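Local atomic coordinates of maltose/maltodextrin-binding protein (Thermus thermophilus, PDB entry 2GH9), a protein that binds maltotriose and, as a periplasmic binding protein of the maltose/maltodextrin type, probably delivers it to a membrane transporter. Residues 5-10 and 32-37. Numbering follows the deposited sequence.
Sequences VWTHFG and VEVVEV. With GLC (alpha-D-glucopyranose), chain B.
Trp6 and Val37 meet because their first torsions send CG of the tryptophan opposite its carbonyl carbon (chi1 -76°) and CG2 of the valine likewise opposite its own. That methyl sits over one face of the indole, toward the rim, 3.9 Å from the centroid of the five-membered ring to Val37 CG2 and 24° off the normal, a CH-pi contact. Val35 lies alongside instead, at the ring's edge, with Val35 CB 3.8 Å from Trp6 CD1. Beyond the two strands, Lys45 and Phe46 of helix 39-49 also touch the indole. On the other face of the sheet the methyls Thr7 CG2 and Val34 CG1 approach to 3.7 Å, with Leu14 and Leu17 of helix 11-26 against the threonine.

Strand 3-7, helix 11-26 and the parallel strand 32-36 form a beta-alpha-beta unit, as expected in a lobe of a periplasmic binding protein; the axes of 5-7 and 32-36 lie 29° apart. Four backbone hydrogen bonds fix the register. Val35 N donates to Val5 O (2.7 Å). Val35 O in turn accepts from Thr7 N at 2.9 Å. The last of the four runs from Val37 N to Thr7 O (3.0 Å), where the pairing ends.

Just past the strand, Thr7 OG1 accepts from Phe9 N at 3.1 Å in an ST turn, and it is also hydrogen-bonded to Val60 O. His8 then presents its ring edge to the sugar: His8 ND1 and GLC O2 are hydrogen-bonded at 2.8 Å, the oxygen lying in the imidazole plane. Replacing His8 by an alanine removes the imidazole, which would probably leave GLC O2 without this hydrogen-bonding partner and open a gap beside Phe39, whose ring meets the imidazole edge-to-face.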
ATOM      1  N   VAL A   5       6.353 -20.050  -3.473  1.00 27.19           N
ATOM      2  CA  VAL A   5       6.202 -18.634  -3.135  1.00 25.99           C
ATOM      3  C   VAL A   5       4.870 -18.152  -3.685  1.00 24.90           C
ATOM      4  O   VAL A   5       4.626 -18.283  -4.862  1.00 23.94           O
ATOM      5  CB  VAL A   5       7.323 -17.776  -3.771  1.00 26.03           C
ATOM      6  CG1 VAL A   5       7.183 -16.267  -3.399  1.00 25.75           C
ATOM      7  CG2 VAL A   5       8.667 -18.300  -3.354  1.00 23.92           C
ATOM      8  N   TRP A   6       4.013 -17.619  -2.816  1.00 24.22           N
ATOM      9  CA  TRP A   6       2.850 -16.844  -3.263  1.00 23.78           C
ATOM     10  C   TRP A   6       3.241 -15.395  -3.440  1.00 22.93           C
ATOM     11  O   TRP A   6       3.906 -14.828  -2.561  1.00 23.43           O
ATOM     12  CB  TRP A   6       1.719 -16.939  -2.252  1.00 24.41           C
ATOM     13  CG  TRP A   6       1.005 -18.235  -2.291  1.00 24.88           C
ATOM     14  CD1 TRP A   6       1.148 -19.229  -3.216  1.00 25.54           C
ATOM     15  CD2 TRP A   6       0.004 -18.673  -1.377  1.00 26.13           C
ATOM     16  NE1 TRP A   6       0.322 -20.276  -2.913  1.00 26.55           N
ATOM     17  CE2 TRP A   6      -0.408 -19.954  -1.797  1.00 25.62           C
ATOM     18  CE3 TRP A   6      -0.572 -18.113  -0.225  1.00 24.66           C
ATOM     19  CZ2 TRP A   6      -1.385 -20.685  -1.117  1.00 26.10           C
ATOM     20  CZ3 TRP A   6      -1.538 -18.837   0.448  1.00 25.37           C
ATOM     21  CH2 TRP A   6      -1.937 -20.118  -0.002  1.00 24.43           C
ATOM     22  N   THR A   7       2.849 -14.805  -4.571  1.00 21.77           N
ATOM     23  CA  THR A   7       3.111 -13.380  -4.819  1.00 20.71           C
ATOM     24  C   THR A   7       1.945 -12.675  -5.511  1.00 19.61           C
ATOM     25  O   THR A   7       1.244 -13.277  -6.316  1.00 20.34           O
ATOM     26  CB  THR A   7       4.393 -13.185  -5.687  1.00 20.66           C
ATOM     27  OG1 THR A   7       4.714 -11.801  -5.751  1.00 19.73           O
ATOM     28  CG2 THR A   7       4.209 -13.736  -7.092  1.00 19.26           C
ATOM     29  N   HIS A   8       1.781 -11.392  -5.206  1.00 19.08           N
ATOM     30  CA  HIS A   8       0.807 -10.515  -5.879  1.00 19.45           C
ATOM     31  C   HIS A   8       1.469  -9.636  -6.942  1.00 19.63           C
ATOM     32  O   HIS A   8       0.833  -8.751  -7.546  1.00 18.85           O
ATOM     33  CB  HIS A   8       0.047  -9.636  -4.881  1.00 18.68           C
ATOM     34  CG  HIS A   8       0.915  -8.843  -3.945  1.00 19.21           C
ATOM     35  ND1 HIS A   8       1.335  -7.557  -4.220  1.00 18.48           N
ATOM     36  CD2 HIS A   8       1.375  -9.128  -2.699  1.00 20.07           C
ATOM     37  CE1 HIS A   8       2.052  -7.103  -3.205  1.00 20.22           C
ATOM     38  NE2 HIS A   8       2.069  -8.026  -2.258  1.00 20.32           N
ATOM     39  N   PHE A   9       2.750  -9.891  -7.185  1.00 19.51           N
ATOM     40  CA  PHE A   9       3.491  -9.124  -8.150  1.00 19.81           C
ATOM     41  C   PHE A   9       3.066  -9.493  -9.578  1.00 20.67           C
ATOM     42  O   PHE A   9       2.702 -10.640  -9.875  1.00 21.25           O
ATOM     43  CB  PHE A   9       5.006  -9.371  -8.019  1.00 18.96           C
ATOM     44  CG  PHE A   9       5.608  -8.945  -6.712  1.00 16.97           C
ATOM     45  CD1 PHE A   9       4.910  -8.167  -5.795  1.00 18.47           C
ATOM     46  CD2 PHE A   9       6.902  -9.328  -6.400  1.00 16.59           C
ATOM     47  CE1 PHE A   9       5.481  -7.792  -4.609  1.00 18.45           C
ATOM     48  CE2 PHE A   9       7.483  -8.955  -5.218  1.00 17.11           C
ATOM     49  CZ  PHE A   9       6.780  -8.170  -4.324  1.00 19.91           C
ATOM     50  N   GLY A  10       3.133  -8.500 -10.456  1.00 21.38           N
ATOM     51  CA  GLY A  10       3.013  -8.716 -11.888  1.00 21.25           C
ATOM     52  C   GLY A  10       4.077  -7.932 -12.595  1.00 22.20           C
ATOM     53  O   GLY A  10       4.896  -7.262 -11.955  1.00 23.03           O
ATOM     54  N   VAL A  32      12.326 -23.440  -6.886  1.00 35.37           N
ATOM     55  CA  VAL A  32      11.390 -22.444  -6.353  1.00 34.20           C
ATOM     56  C   VAL A  32      10.241 -22.236  -7.339  1.00 33.14           C
ATOM     57  O   VAL A  32      10.476 -21.839  -8.498  1.00 33.48           O
ATOM     58  CB  VAL A  32      12.073 -21.098  -6.090  1.00 33.91           C
ATOM     59  CG1 VAL A  32      11.055 -20.082  -5.506  1.00 33.93           C
ATOM     60  CG2 VAL A  32      13.251 -21.273  -5.150  1.00 33.56           C
ATOM     61  N   GLU A  33       9.018 -22.520  -6.895  1.00 31.48           N
ATOM     62  CA  GLU A  33       7.836 -22.273  -7.715  1.00 31.07           C
ATOM     63  C   GLU A  33       7.169 -20.939  -7.308  1.00 29.13           C
ATOM     64  O   GLU A  33       6.737 -20.767  -6.181  1.00 27.11           O
ATOM     65  CB  GLU A  33       6.825 -23.440  -7.670  1.00 31.01           C
ATOM     66  CG  GLU A  33       5.895 -23.461  -8.937  1.00 32.63           C
ATOM     67  CD  GLU A  33       4.622 -24.290  -8.793  1.00 34.63           C
ATOM     68  OE1 GLU A  33       4.663 -25.383  -8.165  1.00 41.88           O
ATOM     69  OE2 GLU A  33       3.562 -23.860  -9.317  1.00 36.92           O
ATOM     70  N   VAL A  34       7.127 -19.998  -8.249  1.00 27.90           N
ATOM     71  CA  VAL A  34       6.464 -18.714  -8.028  1.00 27.57           C
ATOM     72  C   VAL A  34       4.992 -18.852  -8.457  1.00 26.61           C
ATOM     73  O   VAL A  34       4.696 -19.173  -9.601  1.00 26.86           O
ATOM     74  CB  VAL A  34       7.219 -17.596  -8.765  1.00 27.56           C
ATOM     75  CG1 VAL A  34       6.529 -16.219  -8.561  1.00 26.44           C
ATOM     76  CG2 VAL A  34       8.685 -17.562  -8.286  1.00 28.67           C
ATOM     77  N   VAL A  35       4.080 -18.657  -7.513  1.00 25.98           N
ATOM     78  CA  VAL A  35       2.646 -18.802  -7.743  1.00 25.46           C
ATOM     79  C   VAL A  35       2.000 -17.424  -7.559  1.00 24.80           C
ATOM     80  O   VAL A  35       2.133 -16.795  -6.503  1.00 24.26           O
ATOM     81  CB  VAL A  35       2.027 -19.893  -6.812  1.00 25.43           C
ATOM     82  CG1 VAL A  35       0.511 -19.974  -6.940  1.00 25.70           C
ATOM     83  CG2 VAL A  35       2.638 -21.277  -7.111  1.00 25.89           C
ATOM     84  N   GLU A  36       1.342 -16.954  -8.617  1.00 24.17           N
ATOM     85  CA  GLU A  36       0.575 -15.711  -8.581  1.00 24.03           C
ATOM     86  C   GLU A  36      -0.763 -15.906  -7.875  1.00 23.47           C
ATOM     87  O   GLU A  36      -1.432 -16.937  -8.032  1.00 23.96           O
ATOM     88  CB  GLU A  36       0.356 -15.163  -9.985  1.00 24.09           C
ATOM     89  CG  GLU A  36       1.634 -14.689 -10.649  1.00 23.86           C
ATOM     90  CD  GLU A  36       1.534 -14.682 -12.175  1.00 24.85           C
ATOM     91  OE1 GLU A  36       1.102 -13.657 -12.749  1.00 24.35           O
ATOM     92  OE2 GLU A  36       1.916 -15.701 -12.793  1.00 30.53           O
ATOM     93  N   VAL A  37      -1.109 -14.910  -7.069  1.00 23.03           N
ATOM     94  CA  VAL A  37      -2.322 -14.880  -6.251  1.00 22.55           C
ATOM     95  C   VAL A  37      -2.738 -13.416  -6.238  1.00 22.56           C
ATOM     96  O   VAL A  37      -1.880 -12.544  -6.007  1.00 23.43           O
ATOM     97  CB  VAL A  37      -2.091 -15.274  -4.786  1.00 22.28           C
ATOM     98  CG1 VAL A  37      -3.467 -15.418  -4.039  1.00 21.33           C
ATOM     99  CG2 VAL A  37      -1.179 -16.521  -4.636  1.00 20.75           C
TER
HETATM  100  C1  GLC B   1      -1.101  -5.201  -6.687  1.00 20.95           C
HETATM  101  C2  GLC B   1       0.137  -4.584  -6.038  1.00 18.57           C
HETATM  102  C3  GLC B   1      -0.177  -4.195  -4.608  1.00 16.80           C
HETATM  103  C4  GLC B   1      -1.371  -3.228  -4.591  1.00 16.49           C
HETATM  104  C5  GLC B   1      -2.604  -3.856  -5.258  1.00 18.76           C
HETATM  105  C6  GLC B   1      -3.747  -2.833  -5.406  1.00 19.24           C
HETATM  106  O1  GLC B   1      -1.346  -6.463  -6.073  1.00 25.38           O
HETATM  107  O2  GLC B   1       1.259  -5.492  -6.109  1.00 17.50           O
HETATM  108  O3  GLC B   1       0.960  -3.612  -3.951  1.00 17.32           O
HETATM  109  O4  GLC B   1      -1.755  -3.002  -3.246  1.00 17.46           O
HETATM  110  O5  GLC B   1      -2.243  -4.347  -6.547  1.00 19.78           O
HETATM  111  O6  GLC B   1      -4.886  -3.399  -6.084  1.00 20.67           O